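Local coordinates for protein glutamyl-tRNA(Gln) amidotransferase subunit B, mitochondrial (Saccharomyces cerevisiae, PDB 4N0H) that forms the B subunit of a mitochondrial amidotransferase complex and carries a catalytic domain of the GatB/GatE family, at residues G17-Q23 against A209-N215; N28-S32 against Q139-D143; M72-A77 against V304-M308; N83-D89 against T105-F111. All coordinates share one frame; numbering follows the deposited sequence.

Contacts 1, 2 and 4 all reach the large mixed sheet of the catalytic domain. Contact 3 packs helix 65-78 against helix 298-306. The first segments follow in the order 17-23, 28-32, 72-77 and 83-89. Their partners come later, as 105-111, 139-143, 209-215 and 304-308. Contact 4 therefore lies within the spans of the other three. Contacts 2 and 4 have centres about 13 Å apart, and their strands 130-142 and 102-120 are neighbours. Contacts 1 and 2, centres about 16 Å apart, meet through Asp-143. Contacts 1 and 3 have centres about 21 Å apart. Phe-111 joins contact 4 to helix 65-78. Distant parts of the chain thus meet around one sheet and its flanking helices.

Contact 1: residues G17-Q23 against A209-N215; sequences GLEIHTQ and AMRVDVN
The His-21 ring has the carbonyl O of Arg-211 at its edge, near the ring plane, while Asp-213 OD2 approaches it obliquely. The guanidinium of Arg-211 has Gln-23 NE2 at its edge, 3.2 Å from NH2, with the amide and guanidinium planes 59° apart. Both nitrogens are donors, so this is no bond. Both are partners of Asp-143 OD1, which takes a salt bridge from Arg-211 NH2 and a hydrogen bond from Gln-23 NE2; this probably accounts for their closeness. The motif is an antiparallel pair of strands, 14-23 and 210-218, in the large mixed sheet. Gly-17, Glu-19 and His-21 form hydrogen-bonded pairs with Asn-215, Asp-213 and Arg-211. Gly-17 N to Asn-215 O is 2.7 Å, and Glu-19 N to Asp-213 O is 2.9 Å. A further bond closes the end, from Gln-23 N to Ala-209 O.

The face carrying Leu-18, Ile-20, Met-210, Val-212 and Val-214 is largely apolar, with Thr-22 at its end. Leu-18 CD2 lies 3.7 Å from Val-214 CG2, the two side chains running side by side. The extended chain of Met-210 has CG anti to the backbone N, chi1 176°. It carries Met-210 CE to Ile-20 CG2, 3.5 Å away. Helices 181-197 and 232-248 cover this face, through residues such as Tyr-191 and Ile-235.

On the other face Glu-19 OE1 and Asp-213 OD2 come to 4.3 Å, two like charges. The Asn-215 amide folds back over Gly-17, where no side chain stands in its way, and Asn-215 ND2 lies 3.6 Å from Gly-17 CA.

Contact 2: residues N28-S32 against Q139-D143; sequences NKLFS and QIEQD
Leu-30 lays its isobutyl group against the backbone and side chains of strand 130-142. Leu-30 CD2 rests 3.6 Å from the carbonyl O of Glu-141. Leu-30 CD1 meets Ile-140 CG2 at 3.9 Å. The reach comes from the first torsion, which sets CG opposite the backbone N (chi1 -175°).

Phe-31 makes the second half of the contact. Phe-31 CD2 is 3.5 Å from Gln-142 NE2 and 3.7 Å from Gln-142 CG. The CG methylene lies at the ring edge, in plane. The ring and the amide stand almost upright to each other, with 79° between their planes. Gln-142 NE2 donates to Asn-166 OD1, and this bond helps to fix the amide beside the ring. Leu-30 CG sits over one face of the Phe-31 ring, offset toward its rim, so the two neighbours pack on each other as well as on the strand.

The contact is buried and held by van der Waals packing. It ties the loop after strand 14-23 to the end of strand 130-142. Helix 65-78 flanks it, with Ala-67 against Leu-30 and Ala-71 against Ile-140. Strand 102-120 reaches Phe-31 through Leu-104, and strand 168-174 reaches Leu-30 through Pro-168.

Contact 3: residues M72-A77 against V304-M308; sequences MKLSLA and VRGLM
Val-304 pushes its CG1 methyl into the surface of helix 65-78, which packs here against the end of helix 298-306 and the residues that follow it. Val-304 CG1 lies 3.6 Å from Leu-76 CD1. It also meets Lys-73 CG and Met-72 CB, so the methyl sits in the hollow between three side chains of the helix.

The Met-308 chain bends twice, chi2 -74° and chi3 -75°, and this folds CE back onto the helix backbone. Met-308 CE comes within 3.3 Å of the carbonyl O of Lys-73 and 3.9 Å of Ala-77 CB. That carbonyl O already accepts the helical bond from Ala-77 N. Leu-307 adds CD2 at 3.8 Å from Lys-73 CE, crossing the lysine chain at about a right angle. Leu-76 CD2 also lies over one face of the Arg-305 guanidinium, doubtfully, since Arg-305 has two conformers.

Lys-73 NZ bonds to the carbonyl O of Leu-198, which probably helps to hold the chain alongside Leu-307. Ile-301 touches both Met-72 and Leu-76. Tyr-112 of the subunit F chain packs on Val-304 and Leu-307.

The contacts are mostly apolar, so the fit rests largely on shape, and even Lys-73 contributes its hydrocarbon part.

Contact 4: residues N83-D89 against T105-F111; sequences NSISQFD and TQHYRPF
Asp-89 OD1 accepts a hydrogen bond of 3.0 Å from Tyr-108 N, which meets it from above the carboxylate plane. His-107 N adds a weak one. Arg-109 grips the carbonyl O of Ile-85 side-on with two nitrogens. Arg-109 NE is 2.7 Å from Ile-85 O and stands 49° above the carbonyl plane; Arg-109 NH2, at 2.9 Å from the same O, lies in that plane on a lone pair. The Arg-109 chain bends at chi3 (55°) to bring both nitrogens to one atom. Asn-83 ND2 reaches Pro-110 O at 3.1 Å, in the plane of its own amide, and Asn-83 N bonds to Phe-111 O.

Asp-89 and Thr-105 form an antiparallel hydrogen-bonded pair. Here strand 89-92 joins the long, broken strand 102-120 of the large sheet, and the preceding residues 83-88 lie alongside the same strand.

Water also bridges the segments. One molecule joins Asn-83 O, Ser-86 OG and Phe-111 O. Another accepts from Arg-109 N at 2.7 Å and lies in bonding reach of Gln-87 O and Asp-89 OD1.

Gln-106 CG makes a CH-pi contact over the Phe-88 face, 4.2 Å from the ring centroid. Gln-87 CG packs on Arg-109 CB at 3.6 Å.

Contact 1: residues G17-Q23 against A209-N215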
loop_
_atom_site.group_PDB
_atom_site.type_symbol
_atom_site.label_atom_id
_atom_site.label_comp_id
_atom_site.label_asym_id
_atom_site.label_seq_id
_atom_site.Cartn_x
_atom_site.Cartn_y
_atom_site.Cartn_z
ATOM N N GLY B 17 32.635 4.485 -15.056
ATOM C CA GLY B 17 31.350 5.158 -15.031
ATOM C C GLY B 17 31.093 5.783 -13.674
ATOM O O GLY B 17 31.682 5.374 -12.676
ATOM N N LEU B 18 30.213 6.777 -13.636
ATOM C CA LEU B 18 29.909 7.471 -12.390
ATOM C C LEU B 18 28.434 7.363 -12.023
ATOM O O LEU B 18 27.565 7.352 -12.897
ATOM C CB LEU B 18 30.306 8.948 -12.487
ATOM C CG LEU B 18 31.783 9.257 -12.728
ATOM C CD1 LEU B 18 31.982 10.748 -12.940
ATOM C CD2 LEU B 18 32.625 8.765 -11.563
ATOM N N GLU B 19 28.166 7.283 -10.723
ATOM C CA GLU B 19 26.806 7.380 -10.207
ATOM C C GLU B 19 26.748 8.553 -9.243
ATOM O O GLU B 19 27.350 8.516 -8.167
ATOM C CB GLU B 19 26.402 6.087 -9.506
ATOM C CG GLU B 19 26.394 4.880 -10.425
ATOM C CD GLU B 19 26.193 3.579 -9.678
ATOM O OE1 GLU B 19 25.920 3.624 -8.457
ATOM O OE2 GLU B 19 26.310 2.509 -10.313
ATOM N N ILE B 20 26.041 9.606 -9.641
ATOM C CA ILE B 20 26.039 10.850 -8.882
ATOM C C ILE B 20 24.685 11.177 -8.266
ATOM O O ILE B 20 23.704 11.414 -8.972
ATOM C CB ILE B 20 26.503 12.042 -9.740
ATOM C CG1 ILE B 20 27.886 11.765 -10.334
ATOM C CG2 ILE B 20 26.529 13.311 -8.903
ATOM C CD1 ILE B 20 28.429 12.895 -11.191
ATOM N N HIS B 21 24.643 11.192 -6.938
ATOM C CA HIS B 21 23.439 11.572 -6.223
ATOM C C HIS B 21 23.507 13.048 -5.889
ATOM O O HIS B 21 24.527 13.545 -5.415
ATOM C CB HIS B 21 23.271 10.739 -4.953
ATOM C CG HIS B 21 22.958 9.301 -5.218
ATOM N ND1 HIS B 21 23.905 8.398 -5.644
ATOM C CD2 HIS B 21 21.796 8.612 -5.124
ATOM C CE1 HIS B 21 23.344 7.212 -5.798
ATOM N NE2 HIS B 21 22.064 7.316 -5.490
ATOM N N THR B 22 22.412 13.748 -6.149
ATOM C CA THR B 22 22.373 15.187 -5.966
ATOM C C THR B 22 21.116 15.615 -5.212
ATOM O O THR B 22 19.999 15.340 -5.645
ATOM C CB THR B 22 22.441 15.903 -7.329
ATOM O OG1 THR B 22 23.800 15.935 -7.784
ATOM C CG2 THR B 22 21.932 17.314 -7.214
ATOM N N GLN B 23 21.308 16.279 -4.077
ATOM C CA GLN B 23 20.195 16.817 -3.309
ATOM C C GLN B 23 19.587 18.003 -4.038
ATOM O O GLN B 23 20.289 18.957 -4.366
ATOM C CB GLN B 23 20.651 17.262 -1.915
ATOM C CG GLN B 23 20.914 16.132 -0.942
ATOM C CD GLN B 23 21.122 16.617 0.483
ATOM O OE1 GLN B 23 21.664 17.701 0.712
ATOM N NE2 GLN B 23 20.685 15.816 1.450
ATOM N N ALA B 209 25.637 17.546 -0.540
ATOM C CA ALA B 209 24.614 17.934 -1.508
ATOM C C ALA B 209 24.822 17.204 -2.834
ATOM O O ALA B 209 23.900 17.082 -3.640
ATOM C CB ALA B 209 24.633 19.431 -1.723
ATOM N N MET B 210 26.050 16.742 -3.055
ATOM C CA MET B 210 26.381 15.899 -4.195
ATOM C C MET B 210 27.281 14.762 -3.721
ATOM O O MET B 210 28.193 14.974 -2.921
ATOM C CB MET B 210 27.066 16.718 -5.291
ATOM C CG MET B 210 27.536 15.915 -6.491
ATOM S SD MET B 210 28.108 16.990 -7.829
ATOM C CE MET B 210 29.012 15.834 -8.851
ATOM N N ARG B 211 27.004 13.552 -4.193
ATOM C CA ARG B 211 27.764 12.375 -3.786
ATOM C C ARG B 211 28.101 11.556 -5.024
ATOM O O ARG B 211 27.232 11.289 -5.857
ATOM C CB ARG B 211 26.959 11.525 -2.800
ATOM C CG ARG B 211 26.395 12.306 -1.622
ATOM C CD ARG B 211 25.178 11.619 -1.018
ATOM N NE ARG B 211 24.376 12.547 -0.222
ATOM C CZ ARG B 211 23.131 12.309 0.177
ATOM N NH1 ARG B 211 22.537 11.168 -0.146
ATOM N NH2 ARG B 211 22.475 13.214 0.893
ATOM N N VAL B 212 29.364 11.157 -5.144
ATOM C CA VAL B 212 29.824 10.457 -6.336
ATOM C C VAL B 212 30.327 9.042 -6.046
ATOM O O VAL B 212 31.322 8.860 -5.350
ATOM C CB VAL B 212 30.946 11.243 -7.036
ATOM C CG1 VAL B 212 31.402 10.516 -8.292
ATOM C CG2 VAL B 212 30.485 12.652 -7.357
ATOM N N ASP B 213 29.626 8.047 -6.579
ATOM C CA ASP B 213 30.125 6.677 -6.585
ATOM C C ASP B 213 30.767 6.395 -7.937
ATOM O O ASP B 213 30.423 7.022 -8.937
ATOM C CB ASP B 213 28.993 5.678 -6.341
ATOM C CG ASP B 213 28.376 5.813 -4.963
ATOM O OD1 ASP B 213 29.076 6.270 -4.031
ATOM O OD2 ASP B 213 27.186 5.454 -4.816
ATOM N N VAL B 214 31.698 5.447 -7.966
ATOM C CA VAL B 214 32.386 5.084 -9.200
ATOM C C VAL B 214 32.238 3.593 -9.461
ATOM O O VAL B 214 32.246 2.792 -8.529
ATOM C CB VAL B 214 33.896 5.421 -9.120
ATOM C CG1 VAL B 214 34.610 5.060 -10.419
ATOM C CG2 VAL B 214 34.100 6.886 -8.797
ATOM N N ASN B 215 32.078 3.225 -10.727
ATOM C CA ASN B 215 32.225 1.836 -11.139
ATOM C C ASN B 215 33.243 1.745 -12.270
ATOM O O ASN B 215 33.239 2.570 -13.184
ATOM C CB ASN B 215 30.883 1.230 -11.560
ATOM C CG ASN B 215 30.208 2.016 -12.663
ATOM O OD1 ASN B 215 29.317 2.825 -12.407
ATOM N ND2 ASN B 215 30.630 1.784 -13.901
#

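Contact 2: residues N28-S32 against Q139-D143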
loop_
_atom_site.group_PDB
_atom_site.type_symbol
_atom_site.label_atom_id
_atom_site.label_comp_id
_atom_site.label_asym_id
_atom_site.label_seq_id
_atom_site.Cartn_x
_atom_site.Cartn_y
_atom_site.Cartn_z
ATOM N N ASN B 28 10.430 22.364 -0.262
ATOM C CA ASN B 28 9.970 21.302 0.621
ATOM C C ASN B 28 10.436 19.933 0.145
ATOM O O ASN B 28 11.098 19.831 -0.884
ATOM C CB ASN B 28 8.449 21.367 0.770
ATOM C CG ASN B 28 7.992 22.683 1.378
ATOM O OD1 ASN B 28 8.689 23.263 2.217
ATOM N ND2 ASN B 28 6.834 23.170 0.949
ATOM N N LYS B 29 10.103 18.890 0.901
ATOM C CA LYS B 29 10.632 17.556 0.644
ATOM C C LYS B 29 9.920 16.837 -0.499
ATOM O O LYS B 29 9.034 17.397 -1.131
ATOM C CB LYS B 29 10.585 16.711 1.909
ATOM C CG LYS B 29 11.483 17.223 3.026
ATOM C CD LYS B 29 11.546 16.185 4.139
ATOM C CE LYS B 29 12.250 16.710 5.372
ATOM N NZ LYS B 29 12.352 15.617 6.382
ATOM N N LEU B 30 10.318 15.595 -0.751
ATOM C CA LEU B 30 9.872 14.855 -1.938
ATOM C C LEU B 30 8.427 14.328 -1.864
ATOM O O LEU B 30 7.623 14.568 -2.768
ATOM C CB LEU B 30 10.841 13.705 -2.236
ATOM C CG LEU B 30 10.575 12.920 -3.520
ATOM C CD1 LEU B 30 10.500 13.873 -4.708
ATOM C CD2 LEU B 30 11.652 11.866 -3.754
ATOM N N PHE B 31 8.100 13.611 -0.797
ATOM C CA PHE B 31 6.757 13.043 -0.659
ATOM C C PHE B 31 5.980 13.627 0.522
ATOM O O PHE B 31 4.995 13.056 0.980
ATOM C CB PHE B 31 6.833 11.514 -0.570
ATOM C CG PHE B 31 7.300 10.870 -1.839
ATOM C CD1 PHE B 31 6.473 10.830 -2.952
ATOM C CD2 PHE B 31 8.575 10.336 -1.937
ATOM C CE1 PHE B 31 6.901 10.249 -4.132
ATOM C CE2 PHE B 31 9.009 9.754 -3.114
ATOM C CZ PHE B 31 8.175 9.717 -4.216
ATOM N N SER B 32 6.449 14.766 1.015
ATOM C CA SER B 32 5.784 15.496 2.083
ATOM C C SER B 32 6.125 16.967 1.901
ATOM O O SER B 32 7.166 17.297 1.333
ATOM C CB SER B 32 6.278 15.016 3.449
ATOM O OG SER B 32 5.764 15.826 4.493
ATOM N N GLN B 139 17.201 9.400 -12.301
ATOM C CA GLN B 139 16.170 8.902 -11.381
ATOM C C GLN B 139 15.892 9.862 -10.225
ATOM O O GLN B 139 16.809 10.474 -9.685
ATOM C CB GLN B 139 16.578 7.545 -10.794
ATOM C CG GLN B 139 16.708 6.416 -11.800
ATOM C CD GLN B 139 17.088 5.094 -11.149
ATOM O OE1 GLN B 139 17.478 5.051 -9.980
ATOM N NE2 GLN B 139 16.964 4.005 -11.903
ATOM N N ILE B 140 14.625 9.975 -9.836
ATOM C CA ILE B 140 14.261 10.731 -8.642
ATOM C C ILE B 140 14.106 9.750 -7.488
ATOM O O ILE B 140 13.479 8.700 -7.645
ATOM C CB ILE B 140 12.933 11.489 -8.833
ATOM C CG1 ILE B 140 13.030 12.451 -10.019
ATOM C CG2 ILE B 140 12.547 12.234 -7.558
ATOM C CD1 ILE B 140 11.678 12.933 -10.521
ATOM N N GLU B 141 14.678 10.075 -6.332
ATOM C CA GLU B 141 14.541 9.197 -5.171
ATOM C C GLU B 141 14.648 9.919 -3.828
ATOM O O GLU B 141 15.120 11.054 -3.755
ATOM C CB GLU B 141 15.558 8.054 -5.238
ATOM C CG GLU B 141 17.000 8.501 -5.218
ATOM C CD GLU B 141 17.958 7.338 -5.391
ATOM O OE1 GLU B 141 19.068 7.389 -4.822
ATOM O OE2 GLU B 141 17.595 6.373 -6.098
ATOM N N GLN B 142 14.208 9.236 -2.773
ATOM C CA GLN B 142 14.230 9.773 -1.417
ATOM C C GLN B 142 15.610 9.696 -0.800
ATOM O O GLN B 142 16.300 8.689 -0.942
ATOM C CB GLN B 142 13.299 8.965 -0.510
ATOM C CG GLN B 142 11.838 9.284 -0.614
ATOM C CD GLN B 142 11.016 8.443 0.351
ATOM O OE1 GLN B 142 11.254 7.241 0.503
ATOM N NE2 GLN B 142 10.063 9.076 1.027
ATOM N N ASP B 143 15.995 10.742 -0.077
ATOM C CA ASP B 143 17.172 10.661 0.781
ATOM C C ASP B 143 16.763 9.997 2.094
ATOM O O ASP B 143 15.577 9.965 2.446
ATOM C CB ASP B 143 17.756 12.054 1.048
ATOM C CG ASP B 143 19.253 12.020 1.348
ATOM O OD1 ASP B 143 19.878 13.102 1.382
ATOM O OD2 ASP B 143 19.810 10.916 1.537
#

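Contact 3: residues M72-A77 against V304-M308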
loop_
_atom_site.group_PDB
_atom_site.type_symbol
_atom_site.label_atom_id
_atom_site.label_comp_id
_atom_site.label_asym_id
_atom_site.label_seq_id
_atom_site.Cartn_x
_atom_site.Cartn_y
_atom_site.Cartn_z
ATOM N N MET B 72 12.875 17.826 -15.001
ATOM C CA MET B 72 12.660 18.238 -16.389
ATOM C C MET B 72 13.800 19.119 -16.897
ATOM O O MET B 72 14.341 18.890 -17.979
ATOM C CB MET B 72 11.331 18.981 -16.532
ATOM C CG MET B 72 10.191 18.105 -17.021
ATOM S SD MET B 72 10.567 17.435 -18.653
ATOM C CE MET B 72 9.015 16.656 -19.049
ATOM N N LYS B 73 14.166 20.123 -16.106
ATOM C CA LYS B 73 15.218 21.056 -16.497
ATOM C C LYS B 73 16.542 20.332 -16.725
ATOM O O LYS B 73 17.260 20.617 -17.690
ATOM C CB LYS B 73 15.374 22.174 -15.461
ATOM C CG LYS B 73 14.109 22.992 -15.254
ATOM C CD LYS B 73 14.303 24.101 -14.228
ATOM C CE LYS B 73 15.135 25.235 -14.791
ATOM N NZ LYS B 73 15.350 26.323 -13.793
ATOM N N LEU B 74 16.849 19.376 -15.855
ATOM C CA LEU B 74 18.077 18.602 -15.999
ATOM C C LEU B 74 18.046 17.717 -17.247
ATOM O O LEU B 74 19.028 17.647 -17.978
ATOM C CB LEU B 74 18.341 17.753 -14.755
ATOM C CG LEU B 74 19.616 16.919 -14.836
ATOM C CD1 LEU B 74 20.845 17.817 -15.036
ATOM C CD2 LEU B 74 19.767 16.053 -13.600
ATOM N N SER B 75 16.922 17.042 -17.483
ATOM C CA SER B 75 16.779 16.169 -18.649
ATOM C C SER B 75 16.968 16.961 -19.938
ATOM O O SER B 75 17.644 16.512 -20.860
ATOM C CB SER B 75 15.404 15.498 -18.664
ATOM O OG SER B 75 15.165 14.778 -17.468
ATOM N N LEU B 76 16.367 18.145 -19.988
ATOM C CA LEU B 76 16.452 19.005 -21.162
ATOM C C LEU B 76 17.887 19.473 -21.394
ATOM O O LEU B 76 18.373 19.478 -22.525
ATOM C CB LEU B 76 15.515 20.205 -21.011
ATOM C CG LEU B 76 14.023 19.893 -21.144
ATOM C CD1 LEU B 76 13.180 21.106 -20.792
ATOM C CD2 LEU B 76 13.714 19.420 -22.556
ATOM N N ALA B 77 18.566 19.848 -20.317
ATOM C CA ALA B 77 19.944 20.318 -20.412
ATOM C C ALA B 77 20.878 19.225 -20.918
ATOM O O ALA B 77 21.861 19.507 -21.603
ATOM C CB ALA B 77 20.421 20.845 -19.067
ATOM N N VAL B 304 8.689 23.801 -20.232
ATOM C CA VAL B 304 9.900 23.910 -19.417
ATOM C C VAL B 304 11.088 24.394 -20.255
ATOM O O VAL B 304 11.981 25.074 -19.748
ATOM C CB VAL B 304 10.218 22.563 -18.705
ATOM C CG1 VAL B 304 11.537 22.627 -17.948
ATOM C CG2 VAL B 304 9.086 22.193 -17.755
ATOM N N ARG B 305 11.091 24.048 -21.540
ATOM C CA ARG B 305 12.151 24.486 -22.449
ATOM C C ARG B 305 12.266 26.006 -22.478
ATOM O O ARG B 305 13.367 26.557 -22.510
ATOM C CB ARG B 305 11.904 23.959 -23.866
ATOM C CG ARG B 305 13.021 23.078 -24.399
ATOM C CD ARG B 305 12.680 22.485 -25.760
ATOM N NE ARG B 305 13.541 21.346 -26.073
ATOM C CZ ARG B 305 13.102 20.190 -26.559
ATOM N NH1 ARG B 305 11.811 20.021 -26.801
ATOM N NH2 ARG B 305 13.951 19.203 -26.807
ATOM N N GLY B 306 11.122 26.679 -22.456
ATOM C CA GLY B 306 11.101 28.130 -22.497
ATOM C C GLY B 306 11.601 28.779 -21.221
ATOM O O GLY B 306 11.984 29.948 -21.216
ATOM N N LEU B 307 11.606 28.017 -20.134
ATOM C CA LEU B 307 11.988 28.550 -18.834
ATOM C C LEU B 307 13.460 28.240 -18.513
ATOM O O LEU B 307 13.979 28.619 -17.464
ATOM C CB LEU B 307 10.991 28.066 -17.763
ATOM C CG LEU B 307 11.231 27.199 -16.521
ATOM C CD1 LEU B 307 9.872 26.813 -15.924
ATOM C CD2 LEU B 307 12.040 25.942 -16.788
ATOM N N MET B 308 14.126 27.559 -19.441
ATOM C CA MET B 308 15.537 27.221 -19.289
ATOM C C MET B 308 16.417 28.457 -19.414
ATOM O O MET B 308 16.152 29.338 -20.234
ATOM C CB MET B 308 15.957 26.194 -20.345
ATOM C CG MET B 308 15.296 24.836 -20.196
ATOM S SD MET B 308 15.979 23.918 -18.807
ATOM C CE MET B 308 17.556 23.401 -19.483
#

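Contact 4: residues N83-D89 against T105-F111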
loop_
_atom_site.group_PDB
_atom_site.type_symbol
_atom_site.label_atom_id
_atom_site.label_comp_id
_atom_site.label_asym_id
_atom_site.label_seq_id
_atom_site.Cartn_x
_atom_site.Cartn_y
_atom_site.Cartn_z
ATOM N N ASN B 83 10.946 9.744 -19.974
ATOM C CA ASN B 83 10.100 8.562 -20.063
ATOM C C ASN B 83 8.628 8.952 -20.173
ATOM O O ASN B 83 8.165 9.847 -19.467
ATOM C CB ASN B 83 10.316 7.667 -18.840
ATOM C CG ASN B 83 10.184 6.193 -19.163
ATOM O OD1 ASN B 83 9.550 5.817 -20.149
ATOM N ND2 ASN B 83 10.786 5.347 -18.332
ATOM N N SER B 84 7.903 8.288 -21.066
ATOM C CA SER B 84 6.477 8.553 -21.237
ATOM C C SER B 84 5.733 8.273 -19.939
ATOM O O SER B 84 4.850 9.031 -19.535
ATOM C CB SER B 84 5.905 7.697 -22.365
ATOM O OG SER B 84 6.162 6.324 -22.130
ATOM N N ILE B 85 6.111 7.180 -19.287
ATOM C CA ILE B 85 5.598 6.842 -17.970
ATOM C C ILE B 85 6.772 6.536 -17.051
ATOM O O ILE B 85 7.604 5.685 -17.366
ATOM C CB ILE B 85 4.713 5.583 -18.018
ATOM C CG1 ILE B 85 3.466 5.821 -18.874
ATOM C CG2 ILE B 85 4.320 5.148 -16.612
ATOM C CD1 ILE B 85 2.448 6.725 -18.224
ATOM N N SER B 86 6.857 7.234 -15.927
ATOM C CA SER B 86 7.764 6.798 -14.873
ATOM C C SER B 86 6.993 6.527 -13.582
ATOM O O SER B 86 5.841 6.942 -13.430
ATOM C CB SER B 86 8.935 7.772 -14.666
ATOM O OG SER B 86 8.504 9.027 -14.173
ATOM N N GLN B 87 7.626 5.806 -12.668
ATOM C CA GLN B 87 6.963 5.370 -11.452
ATOM C C GLN B 87 7.983 5.238 -10.341
ATOM O O GLN B 87 9.191 5.170 -10.595
ATOM C CB GLN B 87 6.286 4.015 -11.675
ATOM C CG GLN B 87 7.237 2.948 -12.186
ATOM C CD GLN B 87 6.705 1.533 -12.018
ATOM O OE1 GLN B 87 5.528 1.262 -12.270
ATOM N NE2 GLN B 87 7.575 0.623 -11.579
ATOM N N PHE B 88 7.497 5.208 -9.106
ATOM C CA PHE B 88 8.355 4.993 -7.957
ATOM C C PHE B 88 8.193 3.572 -7.438
ATOM O O PHE B 88 7.083 3.046 -7.395
ATOM C CB PHE B 88 8.034 6.001 -6.854
ATOM C CG PHE B 88 8.439 7.402 -7.188
ATOM C CD1 PHE B 88 7.553 8.265 -7.807
ATOM C CD2 PHE B 88 9.717 7.849 -6.909
ATOM C CE1 PHE B 88 7.931 9.555 -8.124
ATOM C CE2 PHE B 88 10.100 9.139 -7.226
ATOM C CZ PHE B 88 9.208 9.991 -7.833
ATOM N N ASP B 89 9.301 2.962 -7.036
ATOM C CA ASP B 89 9.282 1.608 -6.491
ATOM C C ASP B 89 9.845 1.606 -5.077
ATOM O O ASP B 89 10.581 2.510 -4.697
ATOM C CB ASP B 89 10.100 0.662 -7.372
ATOM C CG ASP B 89 9.835 0.873 -8.853
ATOM O OD1 ASP B 89 10.753 1.353 -9.558
ATOM O OD2 ASP B 89 8.707 0.568 -9.309
ATOM N N THR B 105 12.180 5.031 -4.894
ATOM C CA THR B 105 13.159 5.300 -5.941
ATOM C C THR B 105 12.600 4.800 -7.264
ATOM O O THR B 105 11.698 3.976 -7.283
ATOM C CB THR B 105 14.508 4.597 -5.653
ATOM O OG1 THR B 105 15.447 4.910 -6.691
ATOM C CG2 THR B 105 14.330 3.089 -5.572
ATOM N N GLN B 106 13.131 5.300 -8.371
ATOM C CA GLN B 106 12.631 4.902 -9.680
ATOM C C GLN B 106 13.483 3.803 -10.300
ATOM O O GLN B 106 14.277 4.056 -11.205
ATOM C CB GLN B 106 12.570 6.107 -10.608
ATOM C CG GLN B 106 11.785 7.265 -10.038
ATOM C CD GLN B 106 11.510 8.327 -11.077
ATOM O OE1 GLN B 106 12.429 8.986 -11.560
ATOM N NE2 GLN B 106 10.240 8.483 -11.444
ATOM N N HIS B 107 13.303 2.581 -9.812
ATOM C CA HIS B 107 14.108 1.445 -10.245
ATOM C C HIS B 107 13.734 0.934 -11.638
ATOM O O HIS B 107 14.566 0.926 -12.546
ATOM C CB HIS B 107 14.014 0.312 -9.218
ATOM C CG HIS B 107 14.792 -0.911 -9.592
ATOM N ND1 HIS B 107 14.189 -2.077 -10.014
ATOM C CD2 HIS B 107 16.125 -1.150 -9.609
ATOM C CE1 HIS B 107 15.117 -2.980 -10.277
ATOM N NE2 HIS B 107 16.299 -2.443 -10.038
ATOM N N TYR B 108 12.487 0.508 -11.804
ATOM C CA TYR B 108 12.040 -0.102 -13.059
ATOM C C TYR B 108 11.812 0.906 -14.183
ATOM O O TYR B 108 12.043 0.597 -15.349
ATOM C CB TYR B 108 10.751 -0.909 -12.850
ATOM C CG TYR B 108 10.893 -2.082 -11.909
ATOM C CD1 TYR B 108 11.677 -3.178 -12.248
ATOM C CD2 TYR B 108 10.231 -2.100 -10.686
ATOM C CE1 TYR B 108 11.809 -4.254 -11.389
ATOM C CE2 TYR B 108 10.351 -3.171 -9.825
ATOM C CZ TYR B 108 11.142 -4.245 -10.180
ATOM O OH TYR B 108 11.267 -5.318 -9.326
ATOM N N ARG B 109 11.328 2.094 -13.832
ATOM C CA ARG B 109 10.991 3.109 -14.828
ATOM C C ARG B 109 11.518 4.484 -14.422
ATOM O O ARG B 109 10.820 5.259 -13.773
ATOM C CB ARG B 109 9.477 3.171 -15.047
ATOM C CG ARG B 109 8.848 1.844 -15.455
ATOM C CD ARG B 109 7.463 2.054 -16.046
ATOM N NE ARG B 109 7.501 2.991 -17.169
ATOM C CZ ARG B 109 7.762 2.643 -18.426
ATOM N NH1 ARG B 109 8.008 1.373 -18.728
ATOM N NH2 ARG B 109 7.777 3.562 -19.382
ATOM N N PRO B 110 12.761 4.787 -14.811
ATOM C CA PRO B 110 13.415 6.051 -14.458
ATOM C C PRO B 110 12.767 7.243 -15.158
ATOM O O PRO B 110 12.085 7.072 -16.173
ATOM C CB PRO B 110 14.858 5.847 -14.944
ATOM C CG PRO B 110 14.751 4.819 -16.025
ATOM C CD PRO B 110 13.641 3.903 -15.593
ATOM N N PHE B 111 12.974 8.435 -14.601
ATOM C CA PHE B 111 12.396 9.660 -15.145
ATOM C C PHE B 111 12.826 9.924 -16.591
ATOM O O PHE B 111 12.013 10.330 -17.417
ATOM C CB PHE B 111 12.753 10.868 -14.267
ATOM C CG PHE B 111 12.066 12.145 -14.687
ATOM C CD1 PHE B 111 12.701 13.049 -15.530
ATOM C CD2 PHE B 111 10.782 12.432 -14.252
ATOM C CE1 PHE B 111 12.068 14.220 -15.921
ATOM C CE2 PHE B 111 10.142 13.603 -14.637
ATOM C CZ PHE B 111 10.783 14.494 -15.476
HETATM O O HOH W 1 9.077 10.443 -16.674
HETATM O O HOH W 2 10.343 2.940 -11.455
#